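Local coordinates for putative uncharacterized protein tcp24 (Actinoplanes teichomyceticus, PDB 4Q38) that probably transfers long acyl chains from coenzyme A to the sugar of teicoplanin-type glycopeptide antibiotics, at residues T20-L25 / E29-W34; P84-L89 / G119-Y124. All coordinates share one frame; numbering follows the deposited sequence.

Interaction 1: residues T20-L25 / E29-W34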
loop_
_atom_site.group_PDB
_atom_site.type_symbol
_atom_site.label_atom_id
_atom_site.label_comp_id
_atom_site.label_asym_id
_atom_site.label_seq_id
_atom_site.Cartn_x
_atom_site.Cartn_y
_atom_site.Cartn_z
ATOM N N THR A 20 4.520 26.249 12.708
ATOM C CA THR A 20 3.770 26.022 13.944
ATOM C C THR A 20 3.182 24.607 13.961
ATOM O O THR A 20 3.258 23.910 14.975
ATOM C CB THR A 20 2.670 27.091 14.141
ATOM O OG1 THR A 20 3.275 28.390 14.140
ATOM C CG2 THR A 20 1.932 26.904 15.463
ATOM N N VAL A 21 2.620 24.193 12.827
ATOM C CA VAL A 21 2.131 22.825 12.645
ATOM C C VAL A 21 3.272 21.835 12.872
ATOM O O VAL A 21 3.146 20.915 13.689
ATOM C CB VAL A 21 1.488 22.636 11.247
ATOM C CG1 VAL A 21 1.131 21.179 10.992
ATOM C CG2 VAL A 21 0.253 23.511 11.105
ATOM N N ARG A 22 4.395 22.049 12.184
ATOM C CA ARG A 22 5.552 21.155 12.284
ATOM C C ARG A 22 6.002 20.966 13.734
ATOM O O ARG A 22 6.224 19.838 14.182
ATOM C CB ARG A 22 6.725 21.683 11.448
ATOM C CG ARG A 22 7.849 20.672 11.278
ATOM C CD ARG A 22 9.058 21.271 10.564
ATOM N NE ARG A 22 9.689 22.346 11.335
ATOM C CZ ARG A 22 10.492 22.160 12.381
ATOM N NH1 ARG A 22 10.772 20.935 12.815
ATOM N NH2 ARG A 22 11.013 23.212 13.001
ATOM N N ILE A 23 6.119 22.085 14.452
ATOM C CA ILE A 23 6.605 22.089 15.834
ATOM C C ILE A 23 5.581 21.450 16.781
ATOM O O ILE A 23 5.941 20.614 17.610
ATOM C CB ILE A 23 7.025 23.518 16.274
ATOM C CG1 ILE A 23 8.292 23.946 15.516
ATOM C CG2 ILE A 23 7.265 23.583 17.777
ATOM C CD1 ILE A 23 8.547 25.444 15.486
ATOM N N ALA A 24 4.314 21.820 16.628
ATOM C CA ALA A 24 3.224 21.240 17.431
ATOM C C ALA A 24 3.159 19.723 17.314
ATOM O O ALA A 24 2.996 19.027 18.317
ATOM C CB ALA A 24 1.884 21.849 17.036
ATOM N N LEU A 25 3.289 19.211 16.089
ATOM C CA LEU A 25 3.134 17.776 15.851
ATOM C C LEU A 25 4.413 16.993 16.118
ATOM O O LEU A 25 4.391 15.759 16.184
ATOM C CB LEU A 25 2.594 17.506 14.438
ATOM C CG LEU A 25 1.223 18.094 14.092
ATOM C CD1 LEU A 25 0.870 17.833 12.637
ATOM C CD2 LEU A 25 0.107 17.588 15.001
ATOM N N GLU A 29 12.648 18.567 10.886
ATOM C CA GLU A 29 12.929 19.753 10.071
ATOM C C GLU A 29 12.830 19.496 8.569
ATOM O O GLU A 29 12.421 20.376 7.819
ATOM C CB GLU A 29 14.301 20.340 10.414
ATOM C CG GLU A 29 14.368 20.970 11.798
ATOM C CD GLU A 29 15.539 21.922 11.961
ATOM O OE1 GLU A 29 15.295 23.143 12.087
ATOM O OE2 GLU A 29 16.702 21.454 11.957
ATOM N N ARG A 30 13.193 18.290 8.142
ATOM C CA ARG A 30 13.147 17.931 6.724
ATOM C C ARG A 30 11.726 17.973 6.138
ATOM O O ARG A 30 11.560 18.138 4.927
ATOM C CB ARG A 30 13.799 16.563 6.490
ATOM C CG ARG A 30 12.906 15.375 6.805
ATOM C CD ARG A 30 13.661 14.059 6.748
ATOM N NE ARG A 30 14.377 13.790 7.996
ATOM C CZ ARG A 30 13.835 13.228 9.078
ATOM N NH1 ARG A 30 12.556 12.865 9.086
ATOM N NH2 ARG A 30 14.579 13.028 10.159
ATOM N N THR A 31 10.708 17.840 6.995
ATOM C CA THR A 31 9.313 17.856 6.545
ATOM C C THR A 31 8.826 19.263 6.180
ATOM O O THR A 31 7.731 19.421 5.632
ATOM C CB THR A 31 8.340 17.202 7.569
ATOM O OG1 THR A 31 8.227 18.024 8.740
ATOM C CG2 THR A 31 8.806 15.804 7.961
ATOM N N ALA A 32 9.645 20.274 6.473
ATOM C CA ALA A 32 9.293 21.676 6.219
ATOM C C ALA A 32 8.881 21.966 4.771
ATOM O O ALA A 32 7.893 22.673 4.534
ATOM C CB ALA A 32 10.428 22.604 6.654
ATOM N N ALA A 33 9.639 21.430 3.814
ATOM C CA ALA A 33 9.346 21.620 2.388
ATOM C C ALA A 33 7.954 21.102 2.033
ATOM O O ALA A 33 7.181 21.780 1.353
ATOM C CB ALA A 33 10.407 20.940 1.527
ATOM N N TRP A 34 7.640 19.897 2.510
ATOM C CA TRP A 34 6.318 19.292 2.321
ATOM C C TRP A 34 5.235 20.166 2.896
ATOM O O TRP A 34 4.216 20.431 2.251
ATOM C CB TRP A 34 6.301 17.902 2.958
ATOM C CG TRP A 34 4.953 17.218 2.990
ATOM C CD1 TRP A 34 4.200 16.878 4.114
ATOM C CD2 TRP A 34 4.164 16.745 1.845
ATOM N NE1 TRP A 34 3.033 16.253 3.754
ATOM C CE2 TRP A 34 2.947 16.138 2.409
ATOM C CE3 TRP A 34 4.333 16.764 0.457
ATOM C CZ2 TRP A 34 1.960 15.587 1.605
ATOM C CZ3 TRP A 34 3.327 16.199 -0.343
ATOM C CH2 TRP A 34 2.170 15.629 0.220
#

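Interaction 2: residues P84-L89 / G119-Y124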
loop_
_atom_site.group_PDB
_atom_site.type_symbol
_atom_site.label_atom_id
_atom_site.label_comp_id
_atom_site.label_asym_id
_atom_site.label_seq_id
_atom_site.Cartn_x
_atom_site.Cartn_y
_atom_site.Cartn_z
ATOM N N PRO A 84 -6.042 21.487 16.290
ATOM C CA PRO A 84 -5.928 22.378 15.129
ATOM C C PRO A 84 -4.777 22.071 14.175
ATOM O O PRO A 84 -4.953 22.187 12.961
ATOM C CB PRO A 84 -5.749 23.772 15.757
ATOM C CG PRO A 84 -5.207 23.508 17.124
ATOM C CD PRO A 84 -5.840 22.219 17.558
ATOM N N ALA A 85 -3.616 21.705 14.716
ATOM C CA ALA A 85 -2.445 21.415 13.888
ATOM C C ALA A 85 -2.690 20.139 13.094
ATOM O O ALA A 85 -2.442 20.092 11.889
ATOM C CB ALA A 85 -1.194 21.278 14.743
ATOM N N LEU A 86 -3.205 19.115 13.774
ATOM C CA LEU A 86 -3.532 17.856 13.124
ATOM C C LEU A 86 -4.599 18.055 12.042
ATOM O O LEU A 86 -4.490 17.494 10.945
ATOM C CB LEU A 86 -3.976 16.822 14.159
ATOM C CG LEU A 86 -3.958 15.368 13.675
ATOM C CD1 LEU A 86 -3.575 14.436 14.811
ATOM C CD2 LEU A 86 -5.298 14.978 13.078
ATOM N N TRP A 87 -5.615 18.864 12.343
ATOM C CA TRP A 87 -6.691 19.129 11.391
ATOM C C TRP A 87 -6.204 19.868 10.174
ATOM O O TRP A 87 -6.587 19.531 9.048
ATOM C CB TRP A 87 -7.864 19.871 12.036
ATOM C CG TRP A 87 -9.139 19.655 11.257
ATOM C CD1 TRP A 87 -9.657 20.453 10.242
ATOM C CD2 TRP A 87 -10.074 18.526 11.370
ATOM N NE1 TRP A 87 -10.824 19.923 9.746
ATOM C CE2 TRP A 87 -11.129 18.765 10.374
ATOM C CE3 TRP A 87 -10.146 17.385 12.172
ATOM C CZ2 TRP A 87 -12.204 17.893 10.213
ATOM C CZ3 TRP A 87 -11.239 16.514 12.001
ATOM C CH2 TRP A 87 -12.239 16.765 11.043
ATOM N N TRP A 88 -5.353 20.871 10.390
ATOM C CA TRP A 88 -4.721 21.627 9.303
ATOM C C TRP A 88 -4.065 20.684 8.323
ATOM O O TRP A 88 -4.251 20.798 7.105
ATOM C CB TRP A 88 -3.683 22.580 9.886
ATOM C CG TRP A 88 -2.982 23.490 8.896
ATOM C CD1 TRP A 88 -3.331 24.798 8.558
ATOM C CD2 TRP A 88 -1.759 23.210 8.121
ATOM N NE1 TRP A 88 -2.451 25.320 7.649
ATOM C CE2 TRP A 88 -1.484 24.425 7.341
ATOM C CE3 TRP A 88 -0.900 22.114 7.993
ATOM C CZ2 TRP A 88 -0.396 24.518 6.476
ATOM C CZ3 TRP A 88 0.191 22.217 7.116
ATOM C CH2 TRP A 88 0.439 23.392 6.379
ATOM N N LEU A 89 -3.315 19.731 8.865
ATOM C CA LEU A 89 -2.568 18.751 8.069
ATOM C C LEU A 89 -3.471 17.724 7.379
ATOM O O LEU A 89 -3.215 17.337 6.240
ATOM C CB LEU A 89 -1.551 18.044 8.955
ATOM C CG LEU A 89 -0.523 17.173 8.243
ATOM C CD1 LEU A 89 0.369 18.027 7.354
ATOM C CD2 LEU A 89 0.293 16.411 9.267
ATOM N N GLY A 119 -0.496 10.600 20.449
ATOM C CA GLY A 119 -1.550 9.666 20.839
ATOM C C GLY A 119 -2.245 8.954 19.691
ATOM O O GLY A 119 -1.702 8.836 18.593
ATOM N N ALA A 120 -3.448 8.466 19.960
ATOM C CA ALA A 120 -4.199 7.680 18.997
ATOM C C ALA A 120 -4.531 8.461 17.708
ATOM O O ALA A 120 -4.413 7.913 16.612
ATOM C CB ALA A 120 -5.457 7.125 19.649
ATOM N N ALA A 121 -4.926 9.731 17.832
ATOM C CA ALA A 121 -5.199 10.566 16.649
ATOM C C ALA A 121 -3.968 10.667 15.737
ATOM O O ALA A 121 -4.093 10.691 14.504
ATOM C CB ALA A 121 -5.658 11.961 17.065
ATOM N N ALA A 122 -2.790 10.726 16.348
ATOM C CA ALA A 122 -1.535 10.780 15.594
ATOM C C ALA A 122 -1.223 9.434 14.943
ATOM O O ALA A 122 -0.897 9.377 13.756
ATOM C CB ALA A 122 -0.394 11.209 16.494
ATOM N N ARG A 123 -1.318 8.361 15.727
ATOM C CA ARG A 123 -1.106 6.996 15.216
ATOM C C ARG A 123 -2.069 6.646 14.081
ATOM O O ARG A 123 -1.684 5.977 13.129
ATOM C CB ARG A 123 -1.243 5.965 16.344
ATOM C CG ARG A 123 -0.110 6.014 17.364
ATOM C CD ARG A 123 -0.231 4.887 18.382
ATOM N NE ARG A 123 -1.223 5.133 19.435
ATOM C CZ ARG A 123 -2.332 4.416 19.608
ATOM N NH1 ARG A 123 -2.634 3.404 18.783
ATOM N NH2 ARG A 123 -3.144 4.706 20.620
ATOM N N TYR A 124 -3.316 7.094 14.187
ATOM C CA TYR A 124 -4.316 6.775 13.176
ATOM C C TYR A 124 -4.495 7.878 12.124
ATOM O O TYR A 124 -5.440 7.840 11.341
ATOM C CB TYR A 124 -5.657 6.433 13.836
ATOM C CG TYR A 124 -5.694 5.108 14.577
ATOM C CD1 TYR A 124 -5.417 3.903 13.919
ATOM C CD2 TYR A 124 -6.049 5.054 15.927
ATOM C CE1 TYR A 124 -5.477 2.692 14.585
ATOM C CE2 TYR A 124 -6.113 3.843 16.609
ATOM C CZ TYR A 124 -5.823 2.664 15.937
ATOM O OH TYR A 124 -5.885 1.457 16.604
#

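Interaction 1: residues T20-L25 / E29-W34
R22 carries this contact from helix 18-25, and E29, T31 and A32 receive it. The touching across the segments is van der Waals, with one looser charge pair. The aliphatic part of R22 passes across T31, and its CD also approaches A32. R22 CG is 3.7 Å from T31 OG1, and R22 CD is 4.4 Å from A32 CB. The R22 chain leaves its helix with CG anti to the backbone N (chi1 -168°). It stays extended through CD and then bends at chi3 (64°). The bend brings the guanidinium to the backbone and CG of E29. NH1 of R22 approaches E29 N at 3.6 Å. E29 CG sits over one face of the guanidinium, 3.7 Å from R22 NH1.

The charges add a looser attraction. R22 NH2 and E29 OE1 are 4.4 Å apart, beyond a salt bridge. The carboxylate plane is turned 50° from the guanidinium plane. OE1 stands off the plane of the guanidinium, so the N-H groups do not aim at it. The pair is probably a weak attraction at the surface.

The firm polar bonds of R22 go to near neighbours. NE forms a salt bridge with E19, one turn earlier in the same helix. NH1 bonds to the carbonyl oxygen of L27 in the connecting loop. These bonds tie the guanidinium to its own helix and to the loop. T31 OG1 bonds to E28 O, which holds the hydroxyl on the loop. Within 29-34, A32 N bonds to E29 O at 3.1 Å.

R22 thus spans two consecutive helices, 18-25 and 32-41. They are joined by a short loop, a helix-loop-helix connection at the surface.

Interaction 2: residues P84-L89 / G119-Y124
G119 O accepts two backbone bonds in the turn that presents A121 to L86. R123 N reaches G119 O at 2.9 Å, and A122 N makes a weak bond to G119 O at 3.1 Å. G119 has a positive phi (80°), a value that favours glycine. At the other end of the short helix, Y124 N bonds to A120 O at 2.8 Å.

The contact across the segments is apolar and depends on one side chain, L86. Its CG is anti to the backbone N (chi1 -163°), which directs the branch to helix 119-123. The second torsion departs from a staggered value. CD1 does the touching. It lies above the flat face of the peptide that joins A121 to A122, 3.8 Å from A121 O and 4.1 Å from A122 N. The same methyl packs against A121 CB at 3.9 Å. With only alanines at 121 and 122, the methyl meets the peptide itself.

Y124 stands at the N-cap position of helix 125-143, and its OH bonds to E72 of helix 67-76. W88 and L89 touch helix 32-41. Helix 84-98 meets helix 119-123 through L86 and helix 18-25 through A85, W88 and L89, on two different sides.

Overall arrangement
Interaction 1 is a surface contact and interaction 2 is buried. Interaction 1 joins two helices that follow each other in sequence. Interaction 2 joins segments 30 residues apart in sequence, within the N-acyltransferase N-terminal domain. The chemistry follows the place: a long charged side chain spans the outer helix-loop-helix connection, while a leucine methyl meets an alanine and the peptide beside it, in a buried contact. The two share no residues, but they touch. V21 CG2 packs on W88 CE3 at 3.6 Å, and L25 CD1 on L89 CD2 at 3.7 Å. Helix 18-25 thus uses one side for interaction 1 and another for helix 84-98. Both contacts lie away from the ligand sites.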